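Local coordinates for protein SYE1 (Shewanella oneidensis, PDB 4AWT) that binds flavin mononucleotide and probably works as an NAD(P)H-dependent oxidoreductase acting on carbon-carbon double bonds, as in the Old Yellow Enzyme family, at residues T64-P72 with K130-P140; A96-V107 with F175-Y186. The protein carries 1 engineered substitution. All coordinates share one frame; numbering follows the deposited sequence. Where two conformers were deposited one is given.

The two contacts have centres about 17 Å apart, and only interaction 2 lies within the eight-stranded parallel barrel of the TIM type. It sits close to the centre of the folded chain (about 4 Å between centres), where neighbouring barrel strands 96-102 and 177-181 run on into the loops that follow them. Interaction 1 lies outside the barrel: the loop between strand 53-60 and helix 77-92 meets strand 130-133, half of an antiparallel hairpin with 141-144. Along the chain the segments alternate, 64-72, 96-107, 130-140, 175-186. The contacts touch through the phenols of Tyr68 and Tyr186 and a probable backbone hydrogen bond from Val104 N to Ala65 O. Both reach the bound octyl glucoside, so the excursions beyond the strands frame the ligand space beside the flavin.

Interaction 1. Residues T64-P72 with K130-P140; sequences TAKGYAWTP and KVFVDNGSDEP. With BOG (octyl beta-D-glucopyranoside), chain D.
Tyr68 and Phe132 form the dense end of this contact. Tyr68 CB sits over one face of the Phe132 ring, 4.0 Å from its centroid, while the two ring planes are inclined at 57°, neither stacked nor edge-to-face. Farther along the phenol, Tyr68 CE2 leans on Val131 CG1 at 3.6 Å, and O2 of the octyl glucoside lies over a face of the tyrosine ring. Alongside, Ala69 N donates to Phe132 O (3.1 Å), coming from above the carbonyl plane, and the same oxygen also accepts from Asn112. The phenol OH pairs with Tyr186 OH and meets a water that donates to Lys130 O.

Toward solvent the packing thins. Trp70 is held at its edge: NE1 donates to Asp134 OD2 at 2.9 Å, the oxygen lying near the indole plane but being approached from above the carboxylate plane. Asp134 CG stands anti to its backbone nitrogen (chi1 -176°), which lets OD1 close an Asx turn with Gly136 N. On the six-membered side, Trp70 CZ3 makes a looser contact with Pro140 CD at 4.1 Å. A leucine here has no indole N-H, so Asp134 would probably lose its hold on the loop and a gap is likely to open beside Pro140. The chemistry thus divides the work: apolar and aromatic surfaces join the loop to the hairpin beside the ligand, whereas a directional bond to a carboxylate, probably charged, ties its exposed end.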
loop_
_atom_site.group_PDB
_atom_site.type_symbol
_atom_site.label_atom_id
_atom_site.label_comp_id
_atom_site.label_asym_id
_atom_site.label_seq_id
_atom_site.Cartn_x
_atom_site.Cartn_y
_atom_site.Cartn_z
ATOM N N THR A 64 16.634 0.039 -5.279
ATOM C CA THR A 64 16.742 -1.200 -4.532
ATOM C C THR A 64 15.540 -1.486 -3.633
ATOM O O THR A 64 15.517 -2.455 -2.919
ATOM C CB THR A 64 18.045 -1.262 -3.702
ATOM O OG1 THR A 64 18.120 -0.158 -2.836
ATOM C CG2 THR A 64 19.266 -1.260 -4.616
ATOM N N ALA A 65 14.498 -0.642 -3.804
ATOM C CA ALA A 65 13.248 -0.764 -3.078
ATOM C C ALA A 65 12.172 -1.569 -3.866
ATOM O O ALA A 65 11.103 -1.823 -3.323
ATOM C CB ALA A 65 12.722 0.587 -2.761
ATOM N N LYS A 66 12.459 -1.904 -5.107
ATOM C CA LYS A 66 11.549 -2.546 -6.055
ATOM C C LYS A 66 11.508 -4.047 -5.872
ATOM O O LYS A 66 12.572 -4.678 -5.695
ATOM C CB LYS A 66 12.039 -2.209 -7.452
ATOM C CG LYS A 66 11.235 -2.724 -8.608
ATOM C CD LYS A 66 11.869 -2.300 -9.937
ATOM C CE LYS A 66 11.302 -2.940 -11.163
ATOM N NZ LYS A 66 12.030 -2.424 -12.352
ATOM N N GLY A 67 10.301 -4.626 -5.943
ATOM C CA GLY A 67 10.088 -6.042 -5.817
ATOM C C GLY A 67 9.643 -6.798 -7.034
ATOM O O GLY A 67 9.791 -8.012 -7.081
ATOM N N TYR A 68 9.030 -6.083 -7.987
ATOM C CA TYR A 68 8.302 -6.675 -9.085
ATOM C C TYR A 68 8.624 -5.923 -10.341
ATOM O O TYR A 68 8.780 -4.704 -10.326
ATOM C CB TYR A 68 6.775 -6.662 -8.816
ATOM C CG TYR A 68 6.428 -7.335 -7.514
ATOM C CD1 TYR A 68 6.467 -6.599 -6.321
ATOM C CD2 TYR A 68 6.080 -8.667 -7.444
ATOM C CE1 TYR A 68 6.212 -7.188 -5.104
ATOM C CE2 TYR A 68 5.781 -9.259 -6.228
ATOM C CZ TYR A 68 5.874 -8.521 -5.051
ATOM O OH TYR A 68 5.616 -9.051 -3.828
ATOM N N ALA A 69 8.634 -6.641 -11.478
ATOM C CA ALA A 69 8.926 -5.983 -12.733
ATOM C C ALA A 69 7.900 -4.881 -13.013
ATOM O O ALA A 69 6.711 -5.010 -12.773
ATOM C CB ALA A 69 8.894 -6.980 -13.874
ATOM N N TRP A 70 8.408 -3.795 -13.586
ATOM C CA TRP A 70 7.596 -2.774 -14.258
ATOM C C TRP A 70 6.711 -1.989 -13.288
ATOM O O TRP A 70 5.717 -1.391 -13.723
ATOM C CB TRP A 70 6.754 -3.314 -15.427
ATOM C CG TRP A 70 7.494 -4.298 -16.299
ATOM C CD1 TRP A 70 8.721 -4.093 -16.905
ATOM C CD2 TRP A 70 7.070 -5.610 -16.629
ATOM N NE1 TRP A 70 9.056 -5.210 -17.610
ATOM C CE2 TRP A 70 8.067 -6.169 -17.451
ATOM C CE3 TRP A 70 5.950 -6.358 -16.299
ATOM C CZ2 TRP A 70 7.941 -7.455 -17.938
ATOM C CZ3 TRP A 70 5.821 -7.630 -16.778
ATOM C CH2 TRP A 70 6.818 -8.175 -17.593
ATOM N N THR A 71 7.040 -1.945 -12.003
ATOM C CA THR A 71 6.320 -1.075 -11.095
ATOM C C THR A 71 6.860 0.331 -11.196
ATOM O O THR A 71 8.072 0.553 -11.434
ATOM C CB THR A 71 6.345 -1.604 -9.650
ATOM O OG1 THR A 71 7.699 -1.635 -9.141
ATOM C CG2 THR A 71 5.819 -3.013 -9.577
ATOM N N PRO A 72 6.016 1.350 -11.059
ATOM C CA PRO A 72 6.464 2.725 -11.220
ATOM C C PRO A 72 7.242 3.202 -10.034
ATOM O O PRO A 72 6.858 2.953 -8.892
ATOM C CB PRO A 72 5.127 3.510 -11.303
ATOM C CG PRO A 72 4.175 2.658 -10.460
ATOM C CD PRO A 72 4.567 1.232 -10.799
ATOM N N LYS A 130 7.204 -15.875 -3.879
ATOM C CA LYS A 130 7.710 -15.578 -5.220
ATOM C C LYS A 130 7.390 -14.094 -5.543
ATOM O O LYS A 130 6.390 -13.539 -5.093
ATOM C CB LYS A 130 7.112 -16.482 -6.267
ATOM C CG LYS A 130 7.491 -17.950 -6.043
ATOM C CD LYS A 130 7.042 -18.887 -7.156
ATOM C CE LYS A 130 7.418 -20.338 -6.800
ATOM N NZ LYS A 130 6.862 -21.286 -7.818
ATOM N N VAL A 131 8.237 -13.546 -6.362
ATOM C CA VAL A 131 8.010 -12.286 -7.055
ATOM C C VAL A 131 8.041 -12.566 -8.557
ATOM O O VAL A 131 8.041 -13.716 -8.972
ATOM C CB VAL A 131 8.972 -11.174 -6.628
ATOM C CG1 VAL A 131 8.804 -10.899 -5.132
ATOM C CG2 VAL A 131 10.389 -11.507 -6.966
ATOM N N PHE A 132 8.028 -11.508 -9.373
ATOM C CA PHE A 132 8.174 -11.732 -10.794
ATOM C C PHE A 132 9.169 -10.694 -11.337
ATOM O O PHE A 132 9.303 -9.584 -10.822
ATOM C CB PHE A 132 6.860 -11.759 -11.568
ATOM C CG PHE A 132 5.990 -10.509 -11.450
ATOM C CD1 PHE A 132 6.248 -9.379 -12.188
ATOM C CD2 PHE A 132 4.906 -10.506 -10.585
ATOM C CE1 PHE A 132 5.433 -8.249 -12.089
ATOM C CE2 PHE A 132 4.104 -9.409 -10.503
ATOM C CZ PHE A 132 4.339 -8.276 -11.242
ATOM N N VAL A 133 9.815 -11.102 -12.415
ATOM C CA VAL A 133 10.860 -10.343 -13.078
ATOM C C VAL A 133 10.545 -10.265 -14.538
ATOM O O VAL A 133 9.722 -10.993 -15.082
ATOM C CB VAL A 133 12.252 -10.997 -12.850
ATOM C CG1 VAL A 133 12.603 -11.096 -11.378
ATOM C CG2 VAL A 133 12.316 -12.334 -13.566
ATOM N N ASP A 134 11.212 -9.341 -15.212
ATOM C CA ASP A 134 11.205 -9.255 -16.692
ATOM C C ASP A 134 12.191 -10.246 -17.243
ATOM O O ASP A 134 13.393 -10.146 -16.917
ATOM C CB ASP A 134 11.612 -7.814 -17.032
ATOM C CG ASP A 134 11.600 -7.412 -18.500
ATOM O OD1 ASP A 134 11.497 -8.325 -19.319
ATOM O OD2 ASP A 134 11.592 -6.163 -18.774
ATOM N N ASN A 135 11.672 -11.203 -17.987
ATOM C CA ASN A 135 12.563 -12.213 -18.538
ATOM C C ASN A 135 12.772 -11.906 -20.026
ATOM O O ASN A 135 13.262 -12.800 -20.729
ATOM C CB ASN A 135 12.024 -13.614 -18.358
ATOM C CG ASN A 135 10.634 -13.717 -18.965
ATOM O OD1 ASN A 135 10.198 -12.968 -19.843
ATOM N ND2 ASN A 135 9.935 -14.733 -18.459
ATOM N N GLY A 136 12.417 -10.730 -20.532
ATOM C CA GLY A 136 12.546 -10.354 -21.921
ATOM C C GLY A 136 11.296 -10.574 -22.728
ATOM O O GLY A 136 11.069 -10.091 -23.826
ATOM N N SER A 137 10.427 -11.397 -22.163
ATOM C CA SER A 137 9.141 -11.653 -22.768
ATOM C C SER A 137 8.184 -10.566 -22.301
ATOM O O SER A 137 8.527 -9.765 -21.426
ATOM C CB SER A 137 8.597 -13.027 -22.346
ATOM O OG SER A 137 8.205 -13.103 -20.976
ATOM N N ASP A 138 6.986 -10.622 -22.880
ATOM C CA ASP A 138 6.012 -9.654 -22.337
ATOM C C ASP A 138 5.213 -10.211 -21.158
ATOM O O ASP A 138 4.339 -9.512 -20.587
ATOM C CB ASP A 138 5.179 -9.108 -23.511
ATOM C CG ASP A 138 4.366 -10.123 -24.266
ATOM O OD1 ASP A 138 4.294 -11.240 -23.726
ATOM O OD2 ASP A 138 3.846 -9.731 -25.332
ATOM N N GLU A 139 5.467 -11.431 -20.656
ATOM C CA GLU A 139 4.723 -11.841 -19.470
ATOM C C GLU A 139 5.658 -11.901 -18.256
ATOM O O GLU A 139 6.835 -12.237 -18.404
ATOM C CB GLU A 139 4.068 -13.184 -19.709
ATOM C CG GLU A 139 2.939 -13.201 -20.711
ATOM C CD GLU A 139 1.735 -12.340 -20.400
ATOM O OE1 GLU A 139 1.653 -11.781 -19.284
ATOM O OE2 GLU A 139 0.836 -12.181 -21.263
ATOM N N PRO A 140 5.141 -11.586 -17.073
ATOM C CA PRO A 140 5.983 -11.675 -15.899
ATOM C C PRO A 140 6.538 -13.064 -15.743
ATOM O O PRO A 140 5.851 -14.061 -15.891
ATOM C CB PRO A 140 5.002 -11.394 -14.773
ATOM C CG PRO A 140 3.686 -11.043 -15.337
ATOM C CD PRO A 140 3.772 -11.165 -16.810
HETATM C C1 BOG D . 1.652 -9.611 -5.529
HETATM O O1 BOG D . 1.036 -10.549 -6.368
HETATM C C2 BOG D . 1.608 -8.226 -6.093
HETATM O O2 BOG D . 2.360 -8.123 -7.283
HETATM C C3 BOG D . 2.181 -7.178 -5.126
HETATM O O3 BOG D . 1.911 -5.884 -5.589
HETATM C C4 BOG D . 1.442 -7.324 -3.788
HETATM O O4 BOG D . 2.000 -6.439 -2.876
HETATM C C5 BOG D . 1.472 -8.756 -3.267
HETATM O O5 BOG D . 0.891 -9.559 -4.275
HETATM C C6 BOG D . 0.708 -8.905 -1.976
HETATM O O6 BOG D . 0.900 -10.249 -1.571
HETATM C "C1'" BOG D . 1.503 -11.869 -6.221
HETATM C "C2'" BOG D . 0.970 -12.863 -7.249
HETATM C "C3'" BOG D . -0.511 -12.788 -7.465
HETATM C "C4'" BOG D . -1.264 -13.924 -8.147
HETATM C "C5'" BOG D . -1.937 -13.349 -9.398
HETATM C "C6'" BOG D . -1.277 -13.899 -10.664
HETATM C "C7'" BOG D . -1.943 -13.290 -11.912
HETATM C "C8'" BOG D . -1.658 -14.259 -13.053
HETATM O O HOH W 1 4.908 -11.548 -3.914
#

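Interaction 2. Residues A96-V107 with F175-Y186; sequences AIFAQLWHVGRV and FDGIELHAANGY. With FMN (flavin mononucleotide), chain B; BOG (octyl beta-D-glucopyranoside), chain D.
Gln100 and Glu179 are bridge partners on neighbouring parallel barrel strands, joined in the backbone by bonds such as Glu179 N to Ala99 O at 2.8 Å. From Gln100 CB, 4.0 Å from Glu179 O, the chain runs out extended, with CG anti to the backbone nitrogen (chi1 -173°). CG touches both Glu179 O and His181 CB, and CD lies 3.4 Å from His181 CD2, the amide plane turned 24° from the imidazole. At the tip, OE1 accepts from FMN N3 (2.9 Å). NE2, over one face of the His181 ring toward its rim, donates to FMN O2 (2.8 Å) and to Glu179 OE2, which is tilted from the amide plane. Glu179 OE1 is taken by Tyr266 and His268.

Toward the barrel's N-terminal end, Ala99 CB sits centrally over the Phe175 ring and Gly177 CA over that of Phe98. Beyond the strands, the Trp102 edge bearing NE1 meets the Tyr186 face, planes at 88°, in an edge-to-face pair, and Tyr186 OH bonds to octyl glucoside O4 as well as to Tyr68. With Glu179 taking one amide hydrogen and the flavin N-H facing the amide oxygen, the amide is probably held in one orientation, a complementary match to the flavin's pyrimidine edge.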
loop_
_atom_site.group_PDB
_atom_site.type_symbol
_atom_site.label_atom_id
_atom_site.label_comp_id
_atom_site.label_asym_id
_atom_site.label_seq_id
_atom_site.Cartn_x
_atom_site.Cartn_y
_atom_site.Cartn_z
ATOM N N ALA A 96 -9.390 12.558 -4.376
ATOM C CA ALA A 96 -8.109 12.652 -3.662
ATOM C C ALA A 96 -7.284 11.419 -3.958
ATOM O O ALA A 96 -7.817 10.325 -4.091
ATOM C CB ALA A 96 -8.337 12.764 -2.162
ATOM N N ILE A 97 -5.958 11.605 -4.041
ATOM C CA ILE A 97 -5.086 10.485 -4.332
ATOM C C ILE A 97 -3.809 10.583 -3.493
ATOM O O ILE A 97 -3.157 11.634 -3.440
ATOM C CB ILE A 97 -4.797 10.374 -5.822
ATOM C CG1 ILE A 97 -3.933 9.139 -6.120
ATOM C CG2 ILE A 97 -4.214 11.633 -6.436
ATOM C CD1 ILE A 97 -3.822 8.762 -7.591
ATOM N N PHE A 98 -3.486 9.473 -2.838
ATOM C CA PHE A 98 -2.260 9.329 -2.056
ATOM C C PHE A 98 -1.318 8.386 -2.780
ATOM O O PHE A 98 -1.766 7.428 -3.411
ATOM C CB PHE A 98 -2.536 8.796 -0.655
ATOM C CG PHE A 98 -2.975 9.812 0.385
ATOM C CD1 PHE A 98 -3.791 10.895 0.087
ATOM C CD2 PHE A 98 -2.558 9.653 1.705
ATOM C CE1 PHE A 98 -4.173 11.790 1.075
ATOM C CE2 PHE A 98 -2.945 10.551 2.691
ATOM C CZ PHE A 98 -3.755 11.609 2.383
ATOM N N ALA A 99 -0.011 8.622 -2.666
ATOM C CA ALA A 99 1.002 7.752 -3.226
ATOM C C ALA A 99 1.445 6.729 -2.190
ATOM O O ALA A 99 1.862 7.125 -1.103
ATOM C CB ALA A 99 2.234 8.532 -3.666
ATOM N N GLN A 100 1.417 5.442 -2.522
ATOM C CA GLN A 100 1.895 4.421 -1.593
ATOM C C GLN A 100 3.404 4.246 -1.752
ATOM O O GLN A 100 3.885 3.665 -2.706
ATOM C CB GLN A 100 1.198 3.081 -1.761
ATOM C CG GLN A 100 1.660 2.165 -0.630
ATOM C CD GLN A 100 1.210 0.754 -0.765
ATOM O OE1 GLN A 100 1.554 0.057 -1.739
ATOM N NE2 GLN A 100 0.483 0.262 0.229
ATOM N N LEU A 101 4.170 4.764 -0.774
ATOM C CA LEU A 101 5.628 4.683 -0.824
ATOM C C LEU A 101 6.075 3.289 -0.421
ATOM O O LEU A 101 5.735 2.808 0.666
ATOM C CB LEU A 101 6.236 5.724 0.096
ATOM C CG LEU A 101 5.790 7.156 -0.123
ATOM C CD1 LEU A 101 6.565 8.083 0.815
ATOM C CD2 LEU A 101 5.954 7.597 -1.567
ATOM N N TRP A 102 6.872 2.665 -1.291
ATOM C CA TRP A 102 7.168 1.241 -1.177
ATOM C C TRP A 102 8.671 0.979 -1.027
ATOM O O TRP A 102 9.478 1.454 -1.829
ATOM C CB TRP A 102 6.685 0.497 -2.417
ATOM C CG TRP A 102 6.320 -0.934 -2.231
ATOM C CD1 TRP A 102 6.245 -1.695 -1.105
ATOM C CD2 TRP A 102 5.884 -1.766 -3.307
ATOM N NE1 TRP A 102 5.778 -2.951 -1.418
ATOM C CE2 TRP A 102 5.530 -3.007 -2.752
ATOM C CE3 TRP A 102 5.726 -1.558 -4.683
ATOM C CZ2 TRP A 102 5.019 -4.036 -3.546
ATOM C CZ3 TRP A 102 5.207 -2.589 -5.438
ATOM C CH2 TRP A 102 4.874 -3.772 -4.889
ATOM N N HIS A 103 9.002 0.118 -0.069
ATOM C CA HIS A 103 10.289 -0.585 -0.046
ATOM C C HIS A 103 9.964 -2.023 0.305
ATOM O O HIS A 103 9.414 -2.313 1.367
ATOM C CB HIS A 103 11.292 0.003 0.944
ATOM C CG HIS A 103 12.698 -0.491 0.728
ATOM N ND1 HIS A 103 13.020 -1.768 0.595
ATOM C CD2 HIS A 103 13.812 0.262 0.571
ATOM C CE1 HIS A 103 14.317 -1.843 0.394
ATOM N NE2 HIS A 103 14.837 -0.623 0.374
ATOM N N VAL A 104 10.293 -2.935 -0.613
ATOM C CA VAL A 104 9.954 -4.330 -0.452
ATOM C C VAL A 104 10.892 -5.116 0.444
ATOM O O VAL A 104 10.571 -6.257 0.819
ATOM C CB VAL A 104 9.873 -5.034 -1.815
ATOM C CG1 VAL A 104 8.814 -4.385 -2.698
ATOM C CG2 VAL A 104 11.254 -5.088 -2.480
ATOM N N GLY A 105 12.047 -4.606 0.772
ATOM C CA GLY A 105 13.043 -5.318 1.545
ATOM C C GLY A 105 13.394 -6.587 0.859
ATOM O O GLY A 105 13.768 -6.627 -0.322
ATOM N N ARG A 106 13.264 -7.719 1.583
ATOM C CA ARG A 106 13.682 -9.006 1.075
ATOM C C ARG A 106 12.744 -9.627 0.075
ATOM O O ARG A 106 13.066 -10.683 -0.492
ATOM C CB ARG A 106 13.856 -10.005 2.237
ATOM C CG ARG A 106 12.535 -10.448 2.829
ATOM C CD ARG A 106 12.752 -11.226 4.110
ATOM N NE ARG A 106 11.482 -11.574 4.705
ATOM C CZ ARG A 106 11.339 -12.333 5.762
ATOM N NH1 ARG A 106 12.377 -12.825 6.410
ATOM N NH2 ARG A 106 10.091 -12.573 6.209
ATOM N N VAL A 107 11.567 -9.025 -0.164
ATOM C CA VAL A 107 10.597 -9.619 -1.100
ATOM C C VAL A 107 10.879 -9.070 -2.487
ATOM O O VAL A 107 10.202 -8.191 -3.005
ATOM C CB VAL A 107 9.166 -9.394 -0.626
ATOM C CG1 VAL A 107 8.210 -10.081 -1.573
ATOM C CG2 VAL A 107 8.963 -9.879 0.792
ATOM N N PHE A 175 0.377 14.615 -5.597
ATOM C CA PHE A 175 -0.422 13.801 -4.691
ATOM C C PHE A 175 -0.914 14.620 -3.518
ATOM O O PHE A 175 -0.270 15.575 -3.078
ATOM C CB PHE A 175 0.380 12.594 -4.176
ATOM C CG PHE A 175 0.632 11.530 -5.218
ATOM C CD1 PHE A 175 -0.334 10.561 -5.452
ATOM C CD2 PHE A 175 1.801 11.462 -5.924
ATOM C CE1 PHE A 175 -0.115 9.541 -6.372
ATOM C CE2 PHE A 175 2.035 10.425 -6.833
ATOM C CZ PHE A 175 1.074 9.467 -7.041
ATOM N N ASP A 176 -2.052 14.206 -2.961
ATOM C CA ASP A 176 -2.589 14.817 -1.775
ATOM C C ASP A 176 -1.950 14.340 -0.491
ATOM O O ASP A 176 -2.110 14.974 0.554
ATOM C CB ASP A 176 -4.111 14.568 -1.744
ATOM C CG ASP A 176 -4.775 15.173 -2.959
ATOM O OD1 ASP A 176 -4.739 16.402 -3.075
ATOM O OD2 ASP A 176 -5.292 14.396 -3.792
ATOM N N GLY A 177 -1.252 13.253 -0.542
ATOM C CA GLY A 177 -0.614 12.647 0.618
ATOM C C GLY A 177 0.125 11.413 0.197
ATOM O O GLY A 177 0.182 11.068 -1.000
ATOM N N ILE A 178 0.704 10.731 1.189
ATOM C CA ILE A 178 1.368 9.470 0.974
ATOM C C ILE A 178 0.819 8.432 1.946
ATOM O O ILE A 178 0.386 8.774 3.040
ATOM C CB ILE A 178 2.906 9.573 1.073
ATOM C CG1 ILE A 178 3.417 9.881 2.475
ATOM C CG2 ILE A 178 3.394 10.585 0.059
ATOM C CD1 ILE A 178 3.635 8.706 3.399
ATOM N N GLU A 179 0.910 7.178 1.534
ATOM C CA GLU A 179 0.660 6.038 2.393
ATOM C C GLU A 179 1.957 5.289 2.524
ATOM O O GLU A 179 2.564 4.850 1.533
ATOM C CB GLU A 179 -0.402 5.106 1.813
ATOM C CG GLU A 179 -0.720 3.952 2.752
ATOM C CD GLU A 179 -1.753 2.992 2.190
ATOM O OE1 GLU A 179 -2.974 3.340 2.305
ATOM O OE2 GLU A 179 -1.376 1.940 1.656
ATOM N N LEU A 180 2.424 5.087 3.764
ATOM C CA LEU A 180 3.597 4.253 3.988
ATOM C C LEU A 180 3.189 2.797 3.954
ATOM O O LEU A 180 2.397 2.346 4.776
ATOM C CB LEU A 180 4.188 4.584 5.344
ATOM C CG LEU A 180 5.387 3.741 5.765
ATOM C CD1 LEU A 180 6.538 3.909 4.766
ATOM C CD2 LEU A 180 5.810 4.098 7.180
ATOM N N HIS A 181 3.756 2.028 3.027
ATOM C CA HIS A 181 3.478 0.588 2.986
ATOM C C HIS A 181 4.322 -0.073 4.083
ATOM O O HIS A 181 5.511 -0.322 3.880
ATOM C CB HIS A 181 3.793 -0.014 1.637
ATOM C CG HIS A 181 3.183 -1.362 1.431
ATOM N ND1 HIS A 181 2.666 -2.087 2.446
ATOM C CD2 HIS A 181 2.984 -2.014 0.253
ATOM C CE1 HIS A 181 2.176 -3.181 1.896
ATOM N NE2 HIS A 181 2.332 -3.173 0.588
ATOM N N ALA A 182 3.733 -0.344 5.229
ATOM C CA ALA A 182 4.359 -1.045 6.318
ATOM C C ALA A 182 3.702 -2.395 6.555
ATOM O O ALA A 182 3.796 -2.959 7.650
ATOM C CB ALA A 182 4.378 -0.183 7.587
ATOM N N ALA A 183 3.135 -2.950 5.496
ATOM C CA ALA A 183 2.297 -4.140 5.518
ATOM C C ALA A 183 2.866 -5.204 4.585
ATOM O O ALA A 183 3.936 -5.066 4.004
ATOM C CB ALA A 183 0.861 -3.738 5.177
ATOM N N ASN A 184 2.094 -6.287 4.476
ATOM C CA ASN A 184 2.180 -7.395 3.556
ATOM C C ASN A 184 3.622 -7.894 3.375
ATOM O O ASN A 184 4.013 -8.303 2.279
ATOM C CB ASN A 184 1.504 -7.049 2.239
ATOM C CG ASN A 184 0.033 -6.798 2.471
ATOM O OD1 ASN A 184 -0.496 -7.031 3.538
ATOM N ND2 ASN A 184 -0.635 -6.303 1.460
ATOM N N GLY A 185 4.355 -7.961 4.472
ATOM C CA GLY A 185 5.628 -8.631 4.473
ATOM C C GLY A 185 6.784 -7.832 3.912
ATOM O O GLY A 185 7.877 -8.408 3.751
ATOM N N TYR A 186 6.601 -6.549 3.640
ATOM C CA TYR A 186 7.647 -5.720 3.032
ATOM C C TYR A 186 8.588 -5.178 4.095
ATOM O O TYR A 186 8.622 -5.648 5.212
ATOM C CB TYR A 186 7.001 -4.733 2.055
ATOM C CG TYR A 186 6.302 -5.481 0.939
ATOM C CD1 TYR A 186 7.013 -6.287 0.058
ATOM C CD2 TYR A 186 4.930 -5.378 0.767
ATOM C CE1 TYR A 186 6.395 -6.972 -0.960
ATOM C CE2 TYR A 186 4.300 -6.050 -0.250
ATOM C CZ TYR A 186 5.004 -6.857 -1.119
ATOM O OH TYR A 186 4.331 -7.516 -2.097
HETATM N N1 FMN B . -1.446 -3.883 -1.536
HETATM C C2 FMN B . -0.581 -2.904 -1.302
HETATM O O2 FMN B . -0.465 -2.374 -0.165
HETATM N N3 FMN B . 0.229 -2.430 -2.325
HETATM C C4 FMN B . 0.186 -2.934 -3.615
HETATM O O4 FMN B . 0.880 -2.376 -4.505
HETATM C C4A FMN B . -0.646 -4.034 -3.814
HETATM N N5 FMN B . -0.686 -4.671 -5.053
HETATM C C5A FMN B . -1.824 -5.475 -5.335
HETATM C C6 FMN B . -2.052 -5.908 -6.617
HETATM C C7 FMN B . -3.186 -6.687 -6.950
HETATM C C7M FMN B . -3.432 -7.019 -8.403
HETATM C C8 FMN B . -4.034 -7.050 -5.949
HETATM C C8M FMN B . -5.289 -7.855 -6.221
HETATM C C9 FMN B . -3.803 -6.623 -4.625
HETATM C C9A FMN B . -2.704 -5.823 -4.304
HETATM N N10 FMN B . -2.501 -5.342 -2.994
HETATM C C10 FMN B . -1.515 -4.401 -2.767
HETATM C "C1'" FMN B . -3.474 -5.673 -1.948
HETATM C "C2'" FMN B . -4.785 -4.874 -2.056
HETATM O "O2'" FMN B . -4.569 -3.510 -1.737
HETATM C "C3'" FMN B . -5.851 -5.373 -1.100
HETATM O "O3'" FMN B . -5.495 -5.153 0.257
HETATM C "C4'" FMN B . -6.242 -6.851 -1.278
HETATM O "O4'" FMN B . -6.411 -7.190 -2.646
HETATM C "C5'" FMN B . -7.443 -7.240 -0.439
HETATM O "O5'" FMN B . -8.616 -6.504 -0.827
HETATM P P FMN B . -9.702 -7.194 -1.803
HETATM O O1P FMN B . -9.031 -7.353 -3.145
HETATM O O2P FMN B . -10.079 -8.525 -1.192
HETATM O O3P FMN B . -10.827 -6.189 -1.821
HETATM C C1 BOG D . 1.652 -9.611 -5.529
HETATM O O1 BOG D . 1.036 -10.549 -6.368
HETATM C C2 BOG D . 1.608 -8.226 -6.093
HETATM O O2 BOG D . 2.360 -8.123 -7.283
HETATM C C3 BOG D . 2.181 -7.178 -5.126
HETATM O O3 BOG D . 1.911 -5.884 -5.589
HETATM C C4 BOG D . 1.442 -7.324 -3.788
HETATM O O4 BOG D . 2.000 -6.439 -2.876
HETATM C C5 BOG D . 1.472 -8.756 -3.267
HETATM O O5 BOG D . 0.891 -9.559 -4.275
HETATM C C6 BOG D . 0.708 -8.905 -1.976
HETATM O O6 BOG D . 0.900 -10.249 -1.571
HETATM C "C1'" BOG D . 1.503 -11.869 -6.221
HETATM C "C2'" BOG D . 0.970 -12.863 -7.249
HETATM C "C3'" BOG D . -0.511 -12.788 -7.465
HETATM C "C4'" BOG D . -1.264 -13.924 -8.147
HETATM C "C5'" BOG D . -1.937 -13.349 -9.398
HETATM C "C6'" BOG D . -1.277 -13.899 -10.664
HETATM C "C7'" BOG D . -1.943 -13.290 -11.912
HETATM C "C8'" BOG D . -1.658 -14.259 -13.053
HETATM O O HOH W 2 7.123 0.935 2.111
HETATM O O HOH W 3 8.073 -1.545 3.771
HETATM O O HOH W 4 8.738 -11.046 4.073
#